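Hypothetical protein APE2540 (Aeropyrum pernix, PDB 1WDV) is probably an aminoacyl-tRNA deacylase that acts in trans, removing alanine mischarged onto proline tRNA by prolyl-tRNA synthetase. Local coordinates at residues A[64-74]-A[144-152]. Numbering follows the deposited sequence.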
ATOM      1  N   LYS A  64       6.662  -9.253   5.260  1.00  9.63           N
ATOM      2  CA  LYS A  64       7.899  -8.517   5.565  1.00 10.35           C
ATOM      3  C   LYS A  64       7.547  -7.275   6.366  1.00 11.24           C
ATOM      4  O   LYS A  64       6.378  -6.982   6.594  1.00 11.47           O
ATOM      5  CB  LYS A  64       8.610  -8.067   4.282  1.00 10.90           C
ATOM      6  CG  LYS A  64       8.864  -9.170   3.261  1.00 11.99           C
ATOM      7  CD  LYS A  64      10.016 -10.069   3.657  1.00 16.27           C
ATOM      8  CE  LYS A  64      10.417 -10.964   2.469  1.00 20.84           C
ATOM      9  NZ  LYS A  64      11.406 -11.985   2.911  1.00 28.49           N
ATOM     10  N   ARG A  65       8.575  -6.587   6.851  1.00  9.93           N
ATOM     11  CA  ARG A  65       8.389  -5.333   7.575  1.00 11.03           C
ATOM     12  C   ARG A  65       9.232  -4.275   6.880  1.00  9.86           C
ATOM     13  O   ARG A  65      10.116  -4.586   6.075  1.00  9.63           O
ATOM     14  CB  ARG A  65       8.780  -5.480   9.053  1.00 12.99           C
ATOM     15  CG  ARG A  65       7.683  -6.219   9.846  1.00 20.03           C
ATOM     16  CD  ARG A  65       7.996  -6.439  11.314  1.00 24.47           C
ATOM     17  NE  ARG A  65       6.789  -6.823  12.063  1.00 27.10           N
ATOM     18  CZ  ARG A  65       6.802  -7.502  13.209  1.00 25.56           C
ATOM     19  NH1 ARG A  65       7.958  -7.891  13.730  1.00 27.28           N
ATOM     20  NH2 ARG A  65       5.666  -7.740  13.863  1.00 20.02           N
ATOM     21  N   LEU A  66       8.956  -3.016   7.168  1.00  7.90           N
ATOM     22  CA  LEU A  66       9.725  -1.951   6.540  1.00  8.18           C
ATOM     23  C   LEU A  66      11.183  -1.906   6.990  1.00  8.85           C
ATOM     24  O   LEU A  66      11.477  -2.060   8.179  1.00  9.19           O
ATOM     25  CB  LEU A  66       9.073  -0.602   6.858  1.00  9.05           C
ATOM     26  CG  LEU A  66       9.757   0.610   6.200  1.00 12.56           C
ATOM     27  CD1 LEU A  66       9.343   0.632   4.727  1.00 12.04           C
ATOM     28  CD2 LEU A  66       9.328   1.906   6.897  1.00 17.47           C
ATOM     29  N   ASN A  67      12.088  -1.691   6.033  1.00 10.20           N
ATOM     30  CA  ASN A  67      13.505  -1.531   6.339  1.00 12.44           C
ATOM     31  C   ASN A  67      13.664   0.004   6.447  1.00 11.52           C
ATOM     32  O   ASN A  67      13.763   0.716   5.431  1.00 11.02           O
ATOM     33  CB  ASN A  67      14.364  -2.086   5.198  1.00 15.36           C
ATOM     34  CG  ASN A  67      15.835  -2.030   5.514  1.00 17.59           C
ATOM     35  OD1 ASN A  67      16.310  -1.070   6.121  1.00 17.65           O
ATOM     36  ND2 ASN A  67      16.572  -3.056   5.100  1.00 22.05           N
ATOM     37  N   ILE A  68      13.644   0.501   7.682  1.00 11.37           N
ATOM     38  CA  ILE A  68      13.738   1.935   7.947  1.00 14.14           C
ATOM     39  C   ILE A  68      14.966   2.579   7.330  1.00 14.16           C
ATOM     40  O   ILE A  68      14.872   3.625   6.699  1.00 13.51           O
ATOM     41  CB  ILE A  68      13.739   2.232   9.472  1.00 16.39           C
ATOM     42  CG1 ILE A  68      12.414   1.790  10.088  1.00 21.56           C
ATOM     43  CG2 ILE A  68      13.959   3.737   9.724  1.00 18.37           C
ATOM     44  CD1 ILE A  68      11.224   2.637   9.660  1.00 26.89           C
ATOM     45  N   ASN A  69      16.109   1.936   7.505  1.00 14.57           N
ATOM     46  CA  ASN A  69      17.364   2.446   6.965  1.00 16.66           C
ATOM     47  C   ASN A  69      17.264   2.623   5.457  1.00 14.13           C
ATOM     48  O   ASN A  69      17.768   3.588   4.906  1.00 13.56           O
ATOM     49  CB  ASN A  69      18.495   1.480   7.292  1.00 18.16           C
ATOM     50  CG  ASN A  69      19.840   1.976   6.806  1.00 25.69           C
ATOM     51  OD1 ASN A  69      20.571   1.252   6.126  1.00 31.57           O
ATOM     52  ND2 ASN A  69      20.182   3.211   7.162  1.00 29.71           N
ATOM     53  N   SER A  70      16.621   1.675   4.786  1.00 15.37           N
ATOM     54  CA  SER A  70      16.463   1.794   3.346  1.00 15.73           C
ATOM     55  C   SER A  70      15.626   3.007   2.952  1.00 14.63           C
ATOM     56  O   SER A  70      15.929   3.662   1.959  1.00 12.73           O
ATOM     57  CB  SER A  70      15.864   0.504   2.761  1.00 18.09           C
ATOM     58  OG  SER A  70      16.772  -0.567   2.952  1.00 20.83           O
HETATM   59  N   MSE A  71      14.581   3.319   3.721  1.00 13.89           N
HETATM   60  CA  MSE A  71      13.750   4.475   3.425  1.00 15.76           C
HETATM   61  C   MSE A  71      14.494   5.773   3.734  1.00 15.46           C
HETATM   62  O   MSE A  71      14.267   6.786   3.079  1.00 14.58           O
HETATM   63  CB  MSE A  71      12.430   4.425   4.220  1.00 15.15           C
HETATM   64  CG  MSE A  71      11.313   3.658   3.553  1.00 18.03           C
HETATM   65 SE   MSE A  71      10.964   4.207   1.773  1.00 17.56          SE
HETATM   66  CE  MSE A  71      10.288   5.996   2.103  1.00 13.73           C
ATOM     67  N   LYS A  72      15.383   5.738   4.738  1.00 13.39           N
ATOM     68  CA  LYS A  72      16.172   6.907   5.099  1.00 13.66           C
ATOM     69  C   LYS A  72      17.096   7.238   3.935  1.00 13.72           C
ATOM     70  O   LYS A  72      17.292   8.414   3.600  1.00 14.74           O
ATOM     71  CB  LYS A  72      16.986   6.637   6.367  1.00 13.88           C
ATOM     72  CG  LYS A  72      17.960   7.763   6.748  1.00 15.45           C
ATOM     73  CD  LYS A  72      18.657   7.408   8.065  1.00 19.03           C
ATOM     74  CE  LYS A  72      19.911   8.256   8.336  1.00 27.66           C
ATOM     75  NZ  LYS A  72      19.617   9.632   8.839  1.00 30.97           N
ATOM     76  N   GLU A  73      17.658   6.199   3.319  1.00 13.72           N
ATOM     77  CA  GLU A  73      18.540   6.380   2.167  1.00 15.62           C
ATOM     78  C   GLU A  73      17.737   6.889   0.967  1.00 15.49           C
ATOM     79  O   GLU A  73      18.154   7.814   0.264  1.00 15.82           O
ATOM     80  CB  GLU A  73      19.233   5.060   1.813  1.00 19.37           C
ATOM     81  CG  GLU A  73      20.240   4.607   2.866  1.00 29.82           C
ATOM     82  CD  GLU A  73      20.738   3.182   2.647  1.00 34.80           C
ATOM     83  OE1 GLU A  73      21.007   2.813   1.480  1.00 39.51           O
ATOM     84  OE2 GLU A  73      20.876   2.435   3.647  1.00 39.31           O
ATOM     85  N   LEU A  74      16.570   6.300   0.735  1.00 15.10           N
ATOM     86  CA  LEU A  74      15.747   6.731  -0.396  1.00 17.21           C
ATOM     87  C   LEU A  74      15.290   8.179  -0.211  1.00 17.89           C
ATOM     88  O   LEU A  74      15.378   9.003  -1.135  1.00 18.94           O
ATOM     89  CB  LEU A  74      14.522   5.807  -0.535  1.00 18.25           C
ATOM     90  CG  LEU A  74      13.626   5.995  -1.769  1.00 18.69           C
ATOM     91  CD1 LEU A  74      14.481   5.984  -3.034  1.00 23.90           C
ATOM     92  CD2 LEU A  74      12.602   4.865  -1.831  1.00 18.13           C
ATOM     93  N   GLY A 144       4.146   6.192 -11.724  1.00 13.60           N
ATOM     94  CA  GLY A 144       5.531   6.635 -11.775  1.00 16.90           C
ATOM     95  C   GLY A 144       6.219   6.339 -10.460  1.00 17.88           C
ATOM     96  O   GLY A 144       7.295   6.877 -10.154  1.00 19.14           O
ATOM     97  N   ALA A 145       5.614   5.451  -9.676  1.00 13.85           N
ATOM     98  CA  ALA A 145       6.156   5.085  -8.387  1.00 13.17           C
ATOM     99  C   ALA A 145       7.615   4.660  -8.441  1.00 13.82           C
ATOM    100  O   ALA A 145       8.087   4.053  -9.416  1.00 14.83           O
ATOM    101  CB  ALA A 145       5.322   3.961  -7.787  1.00 14.43           C
ATOM    102  N   VAL A 146       8.325   4.988  -7.375  1.00 12.41           N
ATOM    103  CA  VAL A 146       9.712   4.616  -7.221  1.00 12.91           C
ATOM    104  C   VAL A 146       9.796   3.138  -6.805  1.00 13.27           C
ATOM    105  O   VAL A 146       9.173   2.746  -5.833  1.00 12.19           O
ATOM    106  CB  VAL A 146      10.357   5.430  -6.087  1.00 15.42           C
ATOM    107  CG1 VAL A 146      11.810   5.071  -5.974  1.00 20.14           C
ATOM    108  CG2 VAL A 146      10.154   6.924  -6.325  1.00 21.37           C
ATOM    109  N   VAL A 147      10.548   2.326  -7.535  1.00 10.44           N
ATOM    110  CA  VAL A 147      10.719   0.916  -7.163  1.00  7.83           C
ATOM    111  C   VAL A 147      12.010   0.830  -6.342  1.00 11.08           C
ATOM    112  O   VAL A 147      13.045   1.311  -6.791  1.00 10.68           O
ATOM    113  CB  VAL A 147      10.831   0.039  -8.436  1.00 10.37           C
ATOM    114  CG1 VAL A 147      11.127  -1.385  -8.067  1.00 12.84           C
ATOM    115  CG2 VAL A 147       9.482   0.112  -9.238  1.00 12.33           C
ATOM    116  N   ALA A 148      11.955   0.207  -5.157  1.00  7.56           N
ATOM    117  CA  ALA A 148      13.120   0.134  -4.291  1.00  9.99           C
ATOM    118  C   ALA A 148      13.126  -1.132  -3.459  1.00  9.44           C
ATOM    119  O   ALA A 148      12.178  -1.902  -3.499  1.00 10.84           O
ATOM    120  CB  ALA A 148      13.130   1.366  -3.366  1.00 10.14           C
ATOM    121  N   ASP A 149      14.206  -1.359  -2.722  1.00 11.09           N
ATOM    122  CA  ASP A 149      14.306  -2.512  -1.844  1.00  8.98           C
ATOM    123  C   ASP A 149      14.108  -1.902  -0.470  1.00 10.60           C
ATOM    124  O   ASP A 149      15.053  -1.375   0.130  1.00 12.70           O
ATOM    125  CB  ASP A 149      15.693  -3.157  -1.971  1.00  9.88           C
ATOM    126  CG  ASP A 149      15.934  -3.670  -3.370  1.00 12.69           C
ATOM    127  OD1 ASP A 149      15.213  -4.589  -3.773  1.00 13.61           O
ATOM    128  OD2 ASP A 149      16.818  -3.137  -4.075  1.00 17.68           O
ATOM    129  N   VAL A 150      12.881  -1.999   0.032  1.00  8.62           N
ATOM    130  CA  VAL A 150      12.549  -1.362   1.303  1.00  8.89           C
ATOM    131  C   VAL A 150      11.928  -2.269   2.346  1.00 11.39           C
ATOM    132  O   VAL A 150      11.312  -1.791   3.297  1.00 11.45           O
ATOM    133  CB  VAL A 150      11.616  -0.164   1.042  1.00  8.30           C
ATOM    134  CG1 VAL A 150      12.397   0.951   0.346  1.00 11.74           C
ATOM    135  CG2 VAL A 150      10.436  -0.606   0.171  1.00  9.29           C
ATOM    136  N   SER A 151      12.082  -3.579   2.177  1.00 10.87           N
ATOM    137  CA  SER A 151      11.512  -4.514   3.129  1.00 11.50           C
ATOM    138  C   SER A 151      12.580  -5.417   3.710  1.00 12.62           C
ATOM    139  O   SER A 151      13.662  -5.555   3.144  1.00 14.38           O
ATOM    140  CB  SER A 151      10.416  -5.349   2.442  1.00 13.57           C
ATOM    141  OG  SER A 151      10.934  -6.052   1.325  1.00 14.23           O
ATOM    142  N   GLU A 152      12.273  -6.026   4.847  1.00 14.13           N
ATOM    143  CA  GLU A 152      13.215  -6.924   5.513  1.00 16.54           C
ATOM    144  C   GLU A 152      12.470  -7.973   6.314  1.00 17.68           C
ATOM    145  O   GLU A 152      13.145  -8.941   6.751  1.00 17.36           O
ATOM    146  CB  GLU A 152      14.139  -6.137   6.449  1.00 18.13           C
ATOM    147  CG  GLU A 152      13.403  -5.356   7.514  1.00 18.80           C
ATOM    148  CD  GLU A 152      14.344  -4.556   8.392  1.00 24.26           C
ATOM    149  OE1 GLU A 152      15.448  -4.198   7.926  1.00 28.39           O
ATOM    150  OE2 GLU A 152      13.976  -4.270   9.546  1.00 25.81           O
ATOM    151  OXT GLU A 152      11.243  -7.804   6.516  1.00 14.16           O
TER
HETATM  152  O   HOH W   1      12.313 -11.568   5.998  1.00 31.73           O
HETATM  153  O   HOH W   2      16.203  -6.037   3.517  1.00 37.21           O
HETATM  154  O   HOH W   3      14.127  -1.326  10.094  1.00 18.21           O
HETATM  155  O   HOH W   4      16.466  -3.093   1.794  1.00 29.14           O
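Lys64 lays its CB against Ser151 CB and the C-terminal carboxylate, 3.5 Å from Glu152 OXT, and a bend at chi2 (-76°) carries the chain on until NZ meets a water that also donates to Glu152 O. The terminal carboxylate is gripped again by Arg65, whose N reaches Glu152 OXT at 3.0 Å in a nearly straight bond, while Arg65 O accepts from Glu152 N. Around the single beta bridge of Leu66 with Ser151, Leu66 brings CD1 to 3.4 Å from Val150 O. Asn67 N donates to Val150 O at 2.8 Å. The Asn67 side chain crosses that of Glu152 at about a right angle, the amide and carboxylate planes 52° apart; its CG, placed opposite the backbone N (chi1 -176°), lets Asn67 OD1 cap the helix by accepting from Ser70 N at 3.1 Å. One water joins Ile68 N to Glu152 OE2; another links Ser70 OG to Asp149 O. Further along, Met71 SE packs 3.8 Å from Val150 CG1, and Leu74 spreads its methyls, CD2 over Ala148 CB and CD1 beside Val146 CG1. Asp112 OD2 also accepts from Val150 N and is hydrogen-bonded to Ser151 OG. Residues 150-152 thus pair antiparallel with 65-67, and Asn-capped helix 68-75, which also packs on strands 55-61 and 108-112, joins edge strand 146-148 of the mixed sheet through side chains, within the probable aminoacyl-tRNA editing domain.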